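Local coordinates for protein Asp/Glu-specific dipeptidyl-peptidase (Flavobacterium psychrophilum, PDB 5JXF) that removes dipeptides from the N-terminus of oligopeptides as a serine peptidase of family S46, with strict specificity for Asp or Glu at the P1 position, at residues V282-K288 with T658-S664; T654-T658 with S687-Y691; V78-N82 with N135-F140; I96-H100 with L673-F678. All coordinates share one frame; numbering follows the deposited sequence.

Interaction 1 of 4, residues V282-K288 with T658-S664. With ASP (aspartic acid), chain F.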
loop_
_atom_site.group_PDB
_atom_site.type_symbol
_atom_site.label_atom_id
_atom_site.label_comp_id
_atom_site.label_asym_id
_atom_site.label_seq_id
_atom_site.Cartn_x
_atom_site.Cartn_y
_atom_site.Cartn_z
ATOM N N VAL A 282 -13.485 -21.274 -14.879
ATOM C CA VAL A 282 -12.139 -21.270 -15.397
ATOM C C VAL A 282 -11.650 -22.714 -15.670
ATOM O O VAL A 282 -11.674 -23.576 -14.802
ATOM C CB VAL A 282 -11.195 -20.532 -14.420
ATOM C CG1 VAL A 282 -9.794 -20.527 -14.948
ATOM C CG2 VAL A 282 -11.684 -19.070 -14.186
ATOM N N MET A 283 -11.215 -22.956 -16.894
ATOM C CA MET A 283 -10.707 -24.264 -17.298
ATOM C C MET A 283 -9.219 -24.125 -17.614
ATOM O O MET A 283 -8.811 -23.213 -18.318
ATOM C CB MET A 283 -11.481 -24.785 -18.517
ATOM C CG MET A 283 -11.327 -26.282 -18.785
ATOM S SD MET A 283 -12.387 -26.876 -20.172
ATOM C CE MET A 283 -13.754 -25.720 -19.912
ATOM N N GLY A 284 -8.386 -24.991 -17.065
ATOM C CA GLY A 284 -6.976 -24.859 -17.355
ATOM C C GLY A 284 -6.145 -26.014 -16.866
ATOM O O GLY A 284 -6.669 -27.085 -16.530
ATOM N N TYR A 285 -4.835 -25.795 -16.837
ATOM C CA TYR A 285 -3.906 -26.848 -16.452
ATOM C C TYR A 285 -3.053 -26.466 -15.223
ATOM O O TYR A 285 -1.832 -26.302 -15.321
ATOM C CB TYR A 285 -3.012 -27.208 -17.640
ATOM C CG TYR A 285 -3.795 -27.648 -18.866
ATOM C CD1 TYR A 285 -4.388 -26.703 -19.707
ATOM C CD2 TYR A 285 -3.921 -29.002 -19.197
ATOM C CE1 TYR A 285 -5.117 -27.093 -20.812
ATOM C CE2 TYR A 285 -4.660 -29.400 -20.327
ATOM C CZ TYR A 285 -5.241 -28.442 -21.118
ATOM O OH TYR A 285 -5.957 -28.779 -22.227
ATOM N N PRO A 286 -3.700 -26.361 -14.056
ATOM C CA PRO A 286 -2.981 -26.042 -12.816
ATOM C C PRO A 286 -1.887 -27.067 -12.543
ATOM O O PRO A 286 -2.120 -28.283 -12.590
ATOM C CB PRO A 286 -4.074 -26.099 -11.747
ATOM C CG PRO A 286 -5.108 -27.021 -12.300
ATOM C CD PRO A 286 -5.100 -26.737 -13.798
ATOM N N GLY A 287 -0.686 -26.555 -12.296
ATOM C CA GLY A 287 0.495 -27.374 -12.123
ATOM C C GLY A 287 0.519 -28.211 -10.859
ATOM O O GLY A 287 0.560 -29.445 -10.916
ATOM N N LYS A 288 0.496 -27.553 -9.705
ATOM C CA LYS A 288 0.656 -28.282 -8.459
ATOM C C LYS A 288 -0.145 -27.679 -7.311
ATOM O O LYS A 288 -0.296 -26.469 -7.208
ATOM C CB LYS A 288 2.144 -28.368 -8.085
ATOM C CG LYS A 288 2.421 -29.356 -6.955
ATOM C CD LYS A 288 3.906 -29.621 -6.750
ATOM C CE LYS A 288 4.654 -28.352 -6.381
ATOM N NZ LYS A 288 6.101 -28.615 -6.110
ATOM N N THR A 658 -3.990 -21.917 -9.690
ATOM C CA THR A 658 -2.599 -21.952 -9.232
ATOM C C THR A 658 -1.730 -21.788 -10.485
ATOM O O THR A 658 -2.269 -21.629 -11.577
ATOM C CB THR A 658 -2.292 -23.260 -8.424
ATOM O OG1 THR A 658 -0.985 -23.205 -7.828
ATOM C CG2 THR A 658 -2.397 -24.487 -9.302
ATOM N N GLY A 659 -0.405 -21.807 -10.344
ATOM C CA GLY A 659 0.470 -21.702 -11.502
ATOM C C GLY A 659 0.136 -22.833 -12.506
ATOM O O GLY A 659 -0.067 -23.978 -12.102
ATOM N N GLY A 660 0.068 -22.501 -13.788
ATOM C CA GLY A 660 -0.465 -23.406 -14.797
ATOM C C GLY A 660 -1.778 -22.892 -15.362
ATOM O O GLY A 660 -2.098 -23.137 -16.532
ATOM N N ASN A 661 -2.522 -22.167 -14.524
ATOM C CA ASN A 661 -3.789 -21.575 -14.910
ATOM C C ASN A 661 -3.567 -20.263 -15.615
ATOM O O ASN A 661 -4.521 -19.655 -16.095
ATOM C CB ASN A 661 -4.686 -21.324 -13.705
ATOM C CG ASN A 661 -5.640 -22.459 -13.426
ATOM O OD1 ASN A 661 -5.771 -22.899 -12.284
ATOM N ND2 ASN A 661 -6.322 -22.943 -14.467
ATOM N N SER A 662 -2.315 -19.817 -15.658
ATOM C CA SER A 662 -1.973 -18.676 -16.499
ATOM C C SER A 662 -2.474 -18.898 -17.902
ATOM O O SER A 662 -2.163 -19.930 -18.536
ATOM C CB SER A 662 -0.472 -18.426 -16.545
ATOM O OG SER A 662 -0.092 -17.502 -15.545
ATOM N N GLY A 663 -3.248 -17.936 -18.376
ATOM C CA GLY A 663 -3.802 -17.984 -19.703
ATOM C C GLY A 663 -5.113 -18.750 -19.822
ATOM O O GLY A 663 -5.621 -18.880 -20.912
ATOM N N SER A 664 -5.666 -19.227 -18.710
ATOM C CA SER A 664 -6.936 -19.952 -18.726
ATOM C C SER A 664 -8.085 -19.036 -19.075
ATOM O O SER A 664 -8.105 -17.883 -18.660
ATOM C CB SER A 664 -7.233 -20.604 -17.376
ATOM O OG SER A 664 -6.337 -21.656 -17.090
HETATM N N ASP F . 0.689 -16.531 -12.503
HETATM C CA ASP F . 0.461 -17.968 -12.310
HETATM C C ASP F . 0.801 -18.829 -13.513
HETATM O O ASP F . 0.051 -19.744 -13.867
HETATM C CB ASP F . -0.998 -18.223 -11.892
HETATM C CG ASP F . -1.220 -18.086 -10.391
HETATM O OD1 ASP F . -0.244 -18.209 -9.632
HETATM O OD2 ASP F . -2.377 -17.872 -9.964
HETATM O O HOH W 1 -8.625 -24.776 -13.989
HETATM O O HOH W 2 1.312 -24.910 -9.959
#

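Interaction 2 of 4, residues T654-T658 with S687-Y691. With ASP (aspartic acid), chain F.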
loop_
_atom_site.group_PDB
_atom_site.type_symbol
_atom_site.label_atom_id
_atom_site.label_comp_id
_atom_site.label_asym_id
_atom_site.label_seq_id
_atom_site.Cartn_x
_atom_site.Cartn_y
_atom_site.Cartn_z
ATOM N N THR A 654 -14.044 -15.861 -7.303
ATOM C CA THR A 654 -13.788 -16.900 -6.335
ATOM C C THR A 654 -13.353 -18.230 -6.981
ATOM O O THR A 654 -13.558 -19.285 -6.410
ATOM C CB THR A 654 -15.032 -17.151 -5.478
ATOM O OG1 THR A 654 -16.129 -17.519 -6.324
ATOM C CG2 THR A 654 -15.402 -15.875 -4.715
ATOM N N ASN A 655 -12.741 -18.174 -8.155
ATOM C CA ASN A 655 -12.234 -19.393 -8.780
ATOM C C ASN A 655 -10.909 -19.818 -8.158
ATOM O O ASN A 655 -10.054 -18.997 -7.869
ATOM C CB ASN A 655 -12.051 -19.197 -10.287
ATOM C CG ASN A 655 -13.278 -18.646 -10.961
ATOM O OD1 ASN A 655 -14.243 -19.367 -11.197
ATOM N ND2 ASN A 655 -13.238 -17.364 -11.310
ATOM N N HIS A 656 -10.735 -21.118 -7.970
ATOM C CA HIS A 656 -9.521 -21.635 -7.366
ATOM C C HIS A 656 -8.517 -21.991 -8.448
ATOM O O HIS A 656 -8.731 -22.933 -9.211
ATOM C CB HIS A 656 -9.847 -22.859 -6.503
ATOM C CG HIS A 656 -8.698 -23.351 -5.673
ATOM N ND1 HIS A 656 -8.747 -24.531 -4.958
ATOM C CD2 HIS A 656 -7.469 -22.828 -5.444
ATOM C CE1 HIS A 656 -7.601 -24.713 -4.331
ATOM N NE2 HIS A 656 -6.806 -23.697 -4.612
ATOM N N THR A 657 -7.418 -21.246 -8.498
ATOM C CA THR A 657 -6.362 -21.439 -9.490
ATOM C C THR A 657 -4.984 -21.593 -8.866
ATOM O O THR A 657 -4.819 -21.403 -7.663
ATOM C CB THR A 657 -6.296 -20.252 -10.475
ATOM O OG1 THR A 657 -6.170 -19.036 -9.733
ATOM C CG2 THR A 657 -7.553 -20.182 -11.337
ATOM N N THR A 658 -3.990 -21.917 -9.690
ATOM C CA THR A 658 -2.599 -21.952 -9.232
ATOM C C THR A 658 -1.730 -21.788 -10.485
ATOM O O THR A 658 -2.269 -21.629 -11.577
ATOM C CB THR A 658 -2.292 -23.260 -8.424
ATOM O OG1 THR A 658 -0.985 -23.205 -7.828
ATOM C CG2 THR A 658 -2.397 -24.487 -9.302
ATOM N N SER A 687 -2.866 -20.276 -1.383
ATOM C CA SER A 687 -3.991 -21.171 -1.693
ATOM C C SER A 687 -3.639 -22.583 -2.179
ATOM O O SER A 687 -4.526 -23.413 -2.263
ATOM C CB SER A 687 -4.908 -20.510 -2.706
ATOM O OG SER A 687 -4.193 -20.102 -3.857
ATOM N N ASP A 688 -2.370 -22.857 -2.478
ATOM C CA ASP A 688 -1.930 -24.222 -2.821
ATOM C C ASP A 688 -1.862 -25.120 -1.594
ATOM O O ASP A 688 -1.809 -26.349 -1.705
ATOM C CB ASP A 688 -0.540 -24.226 -3.456
ATOM C CG ASP A 688 -0.499 -23.571 -4.814
ATOM O OD1 ASP A 688 -1.545 -23.075 -5.295
ATOM O OD2 ASP A 688 0.613 -23.538 -5.384
ATOM N N ILE A 689 -1.804 -24.490 -0.424
ATOM C CA ILE A 689 -1.586 -25.186 0.847
ATOM C C ILE A 689 -2.834 -25.065 1.724
ATOM O O ILE A 689 -3.217 -26.001 2.417
ATOM C CB ILE A 689 -0.354 -24.604 1.584
ATOM C CG1 ILE A 689 0.892 -24.719 0.700
ATOM C CG2 ILE A 689 -0.155 -25.256 2.958
ATOM C CD1 ILE A 689 1.242 -26.143 0.318
ATOM N N HIS A 690 -3.468 -23.895 1.666
ATOM C CA HIS A 690 -4.696 -23.638 2.414
ATOM C C HIS A 690 -5.573 -22.669 1.639
ATOM O O HIS A 690 -5.148 -21.552 1.337
ATOM C CB HIS A 690 -4.380 -23.073 3.803
ATOM C CG HIS A 690 -5.595 -22.719 4.609
ATOM N ND1 HIS A 690 -5.790 -21.466 5.147
ATOM C CD2 HIS A 690 -6.664 -23.460 4.986
ATOM C CE1 HIS A 690 -6.932 -21.446 5.813
ATOM N NE2 HIS A 690 -7.479 -22.645 5.736
ATOM N N TYR A 691 -6.788 -23.098 1.310
ATOM C CA TYR A 691 -7.732 -22.247 0.596
ATOM C C TYR A 691 -8.717 -21.598 1.579
ATOM O O TYR A 691 -9.395 -22.290 2.326
ATOM C CB TYR A 691 -8.484 -23.057 -0.473
ATOM C CG TYR A 691 -9.435 -22.234 -1.328
ATOM C CD1 TYR A 691 -9.004 -21.637 -2.503
ATOM C CD2 TYR A 691 -10.759 -22.053 -0.953
ATOM C CE1 TYR A 691 -9.868 -20.891 -3.279
ATOM C CE2 TYR A 691 -11.622 -21.303 -1.725
ATOM C CZ TYR A 691 -11.174 -20.731 -2.879
ATOM O OH TYR A 691 -12.039 -19.981 -3.637
HETATM N N ASP F . 0.689 -16.531 -12.503
HETATM C CA ASP F . 0.461 -17.968 -12.310
HETATM C C ASP F . 0.801 -18.829 -13.513
HETATM O O ASP F . 0.051 -19.744 -13.867
HETATM C CB ASP F . -0.998 -18.223 -11.892
HETATM C CG ASP F . -1.220 -18.086 -10.391
HETATM O OD1 ASP F . -0.244 -18.209 -9.632
HETATM O OD2 ASP F . -2.377 -17.872 -9.964
HETATM O O HOH W 3 -4.053 -22.524 -5.290
#

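Interaction 3 of 4, residues V78-N82 with N135-F140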
loop_
_atom_site.group_PDB
_atom_site.type_symbol
_atom_site.label_atom_id
_atom_site.label_comp_id
_atom_site.label_asym_id
_atom_site.label_seq_id
_atom_site.Cartn_x
_atom_site.Cartn_y
_atom_site.Cartn_z
ATOM N N VAL A 78 -9.696 -25.461 -25.264
ATOM C CA VAL A 78 -8.722 -25.128 -24.214
ATOM C C VAL A 78 -7.490 -26.048 -24.186
ATOM O O VAL A 78 -7.420 -27.013 -23.422
ATOM C CB VAL A 78 -9.391 -25.135 -22.828
ATOM C CG1 VAL A 78 -8.442 -24.580 -21.779
ATOM C CG2 VAL A 78 -10.670 -24.271 -22.862
ATOM N N PRO A 79 -6.495 -25.730 -25.020
ATOM C CA PRO A 79 -5.296 -26.571 -25.009
ATOM C C PRO A 79 -4.233 -26.137 -23.983
ATOM O O PRO A 79 -4.180 -24.973 -23.524
ATOM C CB PRO A 79 -4.761 -26.421 -26.433
ATOM C CG PRO A 79 -5.196 -25.014 -26.840
ATOM C CD PRO A 79 -6.519 -24.780 -26.153
ATOM N N HIS A 80 -3.402 -27.108 -23.633
ATOM C CA HIS A 80 -2.205 -26.926 -22.827
ATOM C C HIS A 80 -1.199 -26.129 -23.640
ATOM O O HIS A 80 -0.880 -26.514 -24.763
ATOM C CB HIS A 80 -1.618 -28.294 -22.457
ATOM C CG HIS A 80 -0.976 -28.375 -21.122
ATOM N ND1 HIS A 80 -0.491 -27.262 -20.442
ATOM C CD2 HIS A 80 -0.696 -29.428 -20.326
ATOM C CE1 HIS A 80 0.020 -27.637 -19.297
ATOM N NE2 HIS A 80 -0.080 -28.957 -19.201
ATOM N N PHE A 81 -0.673 -25.047 -23.074
ATOM C CA PHE A 81 0.272 -24.193 -23.795
ATOM C C PHE A 81 1.704 -24.446 -23.328
ATOM O O PHE A 81 2.103 -24.044 -22.239
ATOM C CB PHE A 81 -0.096 -22.706 -23.616
ATOM C CG PHE A 81 0.689 -21.775 -24.498
ATOM C CD1 PHE A 81 0.231 -21.456 -25.760
ATOM C CD2 PHE A 81 1.882 -21.218 -24.058
ATOM C CE1 PHE A 81 0.944 -20.589 -26.585
ATOM C CE2 PHE A 81 2.599 -20.346 -24.872
ATOM C CZ PHE A 81 2.133 -20.043 -26.142
ATOM N N ASN A 82 2.464 -25.135 -24.168
ATOM C CA ASN A 82 3.823 -25.565 -23.859
ATOM C C ASN A 82 3.988 -26.321 -22.554
ATOM O O ASN A 82 5.057 -26.276 -21.965
ATOM C CB ASN A 82 4.763 -24.368 -23.852
ATOM C CG ASN A 82 6.151 -24.730 -24.340
ATOM O OD1 ASN A 82 6.329 -25.721 -25.066
ATOM N ND2 ASN A 82 7.142 -23.934 -23.958
ATOM N N ASN A 135 10.418 -25.402 -30.506
ATOM C CA ASN A 135 10.218 -25.986 -29.188
ATOM C C ASN A 135 9.021 -25.408 -28.456
ATOM O O ASN A 135 9.027 -25.297 -27.233
ATOM C CB ASN A 135 11.475 -25.807 -28.336
ATOM C CG ASN A 135 12.722 -26.239 -29.061
ATOM O OD1 ASN A 135 12.706 -27.210 -29.821
ATOM N ND2 ASN A 135 13.811 -25.508 -28.853
ATOM N N LEU A 136 8.000 -25.022 -29.206
ATOM C CA LEU A 136 6.758 -24.565 -28.603
ATOM C C LEU A 136 5.647 -25.471 -29.077
ATOM O O LEU A 136 5.363 -25.531 -30.266
ATOM C CB LEU A 136 6.455 -23.103 -28.967
ATOM C CG LEU A 136 5.119 -22.515 -28.498
ATOM C CD1 LEU A 136 4.973 -22.579 -26.989
ATOM C CD2 LEU A 136 4.976 -21.059 -28.961
ATOM N N VAL A 137 5.024 -26.171 -28.143
ATOM C CA VAL A 137 3.907 -27.031 -28.477
ATOM C C VAL A 137 2.631 -26.617 -27.750
ATOM O O VAL A 137 2.660 -25.947 -26.714
ATOM C CB VAL A 137 4.222 -28.498 -28.156
ATOM C CG1 VAL A 137 5.564 -28.918 -28.806
ATOM C CG2 VAL A 137 4.238 -28.726 -26.661
ATOM N N VAL A 138 1.511 -27.023 -28.329
ATOM C CA VAL A 138 0.185 -26.752 -27.797
ATOM C C VAL A 138 -0.573 -28.070 -27.870
ATOM O O VAL A 138 -0.667 -28.673 -28.940
ATOM C CB VAL A 138 -0.533 -25.653 -28.610
ATOM C CG1 VAL A 138 -2.019 -25.717 -28.413
ATOM C CG2 VAL A 138 0.013 -24.263 -28.244
ATOM N N THR A 139 -1.111 -28.514 -26.744
ATOM C CA THR A 139 -1.694 -29.841 -26.637
ATOM C C THR A 139 -3.195 -29.845 -26.383
ATOM O O THR A 139 -3.658 -29.310 -25.376
ATOM C CB THR A 139 -1.022 -30.622 -25.495
ATOM O OG1 THR A 139 0.385 -30.733 -25.746
ATOM C CG2 THR A 139 -1.659 -32.001 -25.342
ATOM N N PHE A 140 -3.950 -30.478 -27.270
ATOM C CA PHE A 140 -5.385 -30.655 -27.070
ATOM C C PHE A 140 -5.735 -31.979 -26.419
ATOM O O PHE A 140 -5.120 -33.015 -26.717
ATOM C CB PHE A 140 -6.118 -30.525 -28.410
ATOM C CG PHE A 140 -6.083 -29.140 -28.966
ATOM C CD1 PHE A 140 -4.966 -28.679 -29.639
ATOM C CD2 PHE A 140 -7.158 -28.286 -28.794
ATOM C CE1 PHE A 140 -4.925 -27.380 -30.162
ATOM C CE2 PHE A 140 -7.130 -26.992 -29.303
ATOM C CZ PHE A 140 -6.006 -26.539 -29.993
HETATM O O HOH W 4 1.651 -28.720 -24.114
#

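Interaction 4 of 4, residues I96-H100 with L673-F678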
loop_
_atom_site.group_PDB
_atom_site.type_symbol
_atom_site.label_atom_id
_atom_site.label_comp_id
_atom_site.label_asym_id
_atom_site.label_seq_id
_atom_site.Cartn_x
_atom_site.Cartn_y
_atom_site.Cartn_z
ATOM N N ILE A 96 -5.232 -18.550 -30.963
ATOM C CA ILE A 96 -5.320 -18.832 -29.530
ATOM C C ILE A 96 -4.857 -17.653 -28.690
ATOM O O ILE A 96 -3.962 -16.879 -29.070
ATOM C CB ILE A 96 -4.497 -20.075 -29.077
ATOM C CG1 ILE A 96 -3.007 -19.872 -29.314
ATOM C CG2 ILE A 96 -4.987 -21.361 -29.768
ATOM C CD1 ILE A 96 -2.194 -21.051 -28.877
ATOM N N LEU A 97 -5.458 -17.559 -27.519
ATOM C CA LEU A 97 -5.209 -16.453 -26.614
ATOM C C LEU A 97 -4.565 -17.005 -25.348
ATOM O O LEU A 97 -4.971 -18.052 -24.854
ATOM C CB LEU A 97 -6.521 -15.715 -26.308
ATOM C CG LEU A 97 -6.430 -14.590 -25.268
ATOM C CD1 LEU A 97 -5.668 -13.416 -25.876
ATOM C CD2 LEU A 97 -7.837 -14.169 -24.828
ATOM N N THR A 98 -3.532 -16.334 -24.857
ATOM C CA THR A 98 -2.934 -16.708 -23.582
ATOM C C THR A 98 -2.400 -15.433 -22.865
ATOM O O THR A 98 -2.732 -14.316 -23.266
ATOM C CB THR A 98 -1.809 -17.777 -23.768
ATOM O OG1 THR A 98 -1.440 -18.316 -22.494
ATOM C CG2 THR A 98 -0.566 -17.193 -24.446
ATOM N N ASN A 99 -1.621 -15.596 -21.803
ATOM C CA ASN A 99 -1.029 -14.428 -21.083
ATOM C C ASN A 99 0.190 -13.870 -21.780
ATOM O O ASN A 99 0.877 -14.584 -22.510
ATOM C CB ASN A 99 -0.587 -14.788 -19.653
ATOM C CG ASN A 99 -1.738 -15.008 -18.718
ATOM O OD1 ASN A 99 -1.583 -15.614 -17.655
ATOM N ND2 ASN A 99 -2.902 -14.509 -19.095
ATOM N N HIS A 100 0.503 -12.613 -21.502
ATOM C CA HIS A 100 1.760 -12.045 -21.959
ATOM C C HIS A 100 2.970 -12.744 -21.325
ATOM O O HIS A 100 3.985 -12.971 -21.987
ATOM C CB HIS A 100 1.797 -10.532 -21.674
ATOM C CG HIS A 100 3.030 -9.854 -22.184
ATOM N ND1 HIS A 100 4.085 -9.515 -21.365
ATOM C CD2 HIS A 100 3.382 -9.466 -23.431
ATOM C CE1 HIS A 100 5.025 -8.926 -22.080
ATOM N NE2 HIS A 100 4.627 -8.893 -23.340
ATOM N N LEU A 673 -16.425 -16.387 -23.666
ATOM C CA LEU A 673 -15.224 -15.854 -23.046
ATOM C C LEU A 673 -15.452 -14.444 -22.512
ATOM O O LEU A 673 -15.782 -13.548 -23.281
ATOM C CB LEU A 673 -14.067 -15.821 -24.036
ATOM C CG LEU A 673 -12.728 -15.515 -23.356
ATOM C CD1 LEU A 673 -12.411 -16.635 -22.386
ATOM C CD2 LEU A 673 -11.599 -15.311 -24.364
ATOM N N ILE A 674 -15.245 -14.251 -21.210
ATOM C CA ILE A 674 -15.388 -12.930 -20.579
ATOM C C ILE A 674 -14.104 -12.431 -19.887
ATOM O O ILE A 674 -13.942 -11.229 -19.637
ATOM C CB ILE A 674 -16.505 -12.928 -19.532
ATOM C CG1 ILE A 674 -16.426 -14.195 -18.673
ATOM C CG2 ILE A 674 -17.851 -12.784 -20.191
ATOM C CD1 ILE A 674 -17.295 -14.144 -17.414
ATOM N N GLY A 675 -13.203 -13.349 -19.565
ATOM C CA GLY A 675 -11.952 -13.000 -18.919
ATOM C C GLY A 675 -10.802 -13.912 -19.304
ATOM O O GLY A 675 -10.995 -15.019 -19.847
ATOM N N LEU A 676 -9.596 -13.433 -19.038
ATOM C CA LEU A 676 -8.378 -14.216 -19.234
ATOM C C LEU A 676 -7.591 -14.282 -17.931
ATOM O O LEU A 676 -7.057 -13.265 -17.486
ATOM C CB LEU A 676 -7.556 -13.589 -20.350
ATOM C CG LEU A 676 -6.124 -14.034 -20.592
ATOM C CD1 LEU A 676 -6.068 -15.485 -21.064
ATOM C CD2 LEU A 676 -5.535 -13.105 -21.618
ATOM N N ASN A 677 -7.548 -15.462 -17.303
ATOM C CA ASN A 677 -6.907 -15.617 -16.003
ATOM C C ASN A 677 -5.415 -15.378 -16.059
ATOM O O ASN A 677 -4.770 -15.741 -17.039
ATOM C CB ASN A 677 -7.179 -16.998 -15.436
ATOM C CG ASN A 677 -6.632 -17.172 -14.050
ATOM O OD1 ASN A 677 -7.178 -16.621 -13.091
ATOM N ND2 ASN A 677 -5.550 -17.951 -13.921
ATOM N N PHE A 678 -4.857 -14.752 -15.019
ATOM C CA PHE A 678 -3.416 -14.517 -15.047
ATOM C C PHE A 678 -2.708 -14.360 -13.710
ATOM O O PHE A 678 -1.479 -14.334 -13.682
ATOM C CB PHE A 678 -3.103 -13.310 -15.934
ATOM C CG PHE A 678 -3.389 -11.962 -15.300
ATOM C CD1 PHE A 678 -4.673 -11.423 -15.320
ATOM C CD2 PHE A 678 -2.356 -11.199 -14.760
ATOM C CE1 PHE A 678 -4.930 -10.151 -14.785
ATOM C CE2 PHE A 678 -2.599 -9.920 -14.206
ATOM C CZ PHE A 678 -3.884 -9.397 -14.222
#

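Interaction 1 of 4, residues V282-K288 with T658-S664
The N-H of G287 meets the carbonyl oxygen of G659 in the one direct hydrogen bond between the segments, an almost straight one of 2.7 Å from G287 N to G659 O. A water lying 2.7 Å from G659 O donates to the same oxygen and accepts from K288 N, so G659 O serves G287 N directly and K288 N through the water.

Within 658-664 two type II turns, T658 to N661 and N661 to S664, follow each other, and the amide of N661 fastens both. Its OD1 takes the N-H of T658 on a lone pair, while ND2 donates to S664 OG over 2.9 Å with the hydroxyl in the amide plane; that hydroxyl in turn donates to N661 O. The O atom of the bound aspartate is gripped by G660 N at 2.8 Å and S662 N at 3.0 Å. Two backbone donors on one oxygen are consistent with the oxyanion hole of serine peptidases, in which S662 is, by similarity, the nucleophile.

Apolar contacts are few. P286 CB presses on T658 CG2 at 3.4 Å, tighter than usual, and V282 CG1 rests on S664 CB at 3.5 Å. A weak polar contact, CA-H...O in kind, brings G660 CA to 3.2 Å from Y285 O.

Strand 279-284, which leads into this loop, lies between strands 586-591 and 665-667 in the antiparallel sheet; strand 673-680 backs the turns through R680 and N677, and the Y285 ring stacks on H80.

Interaction 2 of 4, residues T654-T658 with S687-Y691
Neither segment is regular: 655-658 runs extended past the bend of 687-691, and the nearest CA atoms, of T658 and D688, are 6.8 Å apart. No backbone-to-backbone bond forms; side chains bridge the gap, two of them to backbone carbonyls. The imidazole of H656, with CG anti to the backbone N (chi1 -171°), reaches across until Y691 CD1 lies over the centre of one face, 3.5 Å from H656 CD2. The two rings meet obliquely, their planes at 44°. At the imidazole edge NE2 donates to S687 O over 3.3 Å, approaching from above the carbonyl plane, while ND1 is bonded to the backbone of G39. Beyond the rings, Y691 OH gives a weak bond to T654 O.

Both segments are loops between strands of the antiparallel sheet that carries the probable nucleophile, and they flank the P1 pocket, where T657 and T658 line the bound aspartate. R680, which by similarity sets the acidic P1 specificity, donates through NH1 to S687 OG, which is also bonded to G684 O.

At the pocket end T658 OG1 donates to D688 OD1 over 2.6 Å, on the syn side of the carboxylate and somewhat out of its plane. D688 OD2 has a salt bridge to K347. A water lies within hydrogen-bonding distance of T657 O, S687 OG and D688 OD1, the last at 2.6 Å, and is 3.1 Å from H656 NE2.

Interaction 3 of 4, residues V78-N82 with N135-F140
P79 sets its CB over the centre of the F140 ring, 3.6 Å from the centroid and only 4° off the normal, a well-centred CH-pi contact in which the two side chains lie side by side and point the same way. V138 flanks the proline in the same sense, its CG1 at a tight 3.5 Å from P79 CB. The two methyls of V138 are shared out, for CG1 stands anti to the backbone N (chi1 159°) and meets the proline, whereas CG2 turns to F81 and comes to 3.8 Å from its CD1. L136 CD1 makes an off-centre CH-pi contact with the F81 ring, beside CE2 and CZ, and also packs against the amide of N82.

H80 and T139 project to the other face of the sheet, where their CB atoms meet at 3.9 Å. Between them the backbone is joined in both directions: H80 N to T139 O and T139 N to H80 O, each 2.8 Å. N82 N continues the pairing with V137 O at 2.7 Å, and N82 OD1 receives a weak bond from V137 N.

H80 with T139 is thus the hydrogen-bonded pair and F81 with V138 the non-hydrogen-bonded one of an antiparallel bridge. It joins strand 80-81 to strand 138-146 within the curled antiparallel sheet of the domain that carries H101 and D237, an arrangement consistent with the chymotrypsin-like double beta-barrel of S46 peptidases.

Interaction 4 of 4, residues I96-H100 with L673-F678
L97 and L676 make the apolar part of the contact together with L673. L97 CG lies 4.0 Å from L676 CD2, and L97 CD2 is equally far from L673 CD2, so one branched side chain of strand 95-98 bridges two leucines of strand 673-680. Each of the three has CG anti to its backbone N, which extends it toward the facing strand. L676 CD2 also comes to 3.5 Å from T98 O, and L676 CG lies against the amide nitrogen of N99.

The strands belong to different sheets. The axes of strands 96-98 and 673-678 pass 8.5 Å apart at 52°, so they pack through side chains with no backbone pairing. The latter strand carries a classic beta bulge at I674 and G675, against strand 665-667. This is where the two beta-barrels of a chymotrypsin-like fold would meet, with the charge-relay residues in the cleft between them: H101 and D237 come from the first sheet's side and S662 from the second, all three assigned by similarity.

The polar part centres on the carboxamide of N99. Its ND2 donates to N677 O at 3.0 Å, with the acceptor close to the amide plane though the donor is tilted from the carbonyl plane. N99 OD1 sits 3.3 Å from F678 CB, the amide plane standing almost at right angles to the phenyl ring. The same oxygen makes a weak bond to S662 OG and ND2 a weak one to D237 O. F678 meets the bound arginine and aspartate, and its side chain touches D237 and strand 698-702.

Overall arrangement
Followed from the N terminus, the chain first closes interaction 3, a loop of some fifty residues from 78-82 to 135-140 inside the first sheet. Before that loop closes, 96-100 leaves for 673-678, so interaction 4 crosses interaction 3 and spans some 570 residues, tying the first sheet to the second. Interaction 1, between 282-288 and 658-664, nests inside that long loop, with the largely helical region lying between its own segments. Interaction 2 shares T658 with interaction 1 and crosses both it and interaction 4. Y285 joins interactions 1 and 3 through V78, while N677 links 1 and 4. Interactions 1 and 2 touch the bound aspartate, and interaction 4 reaches it through F678.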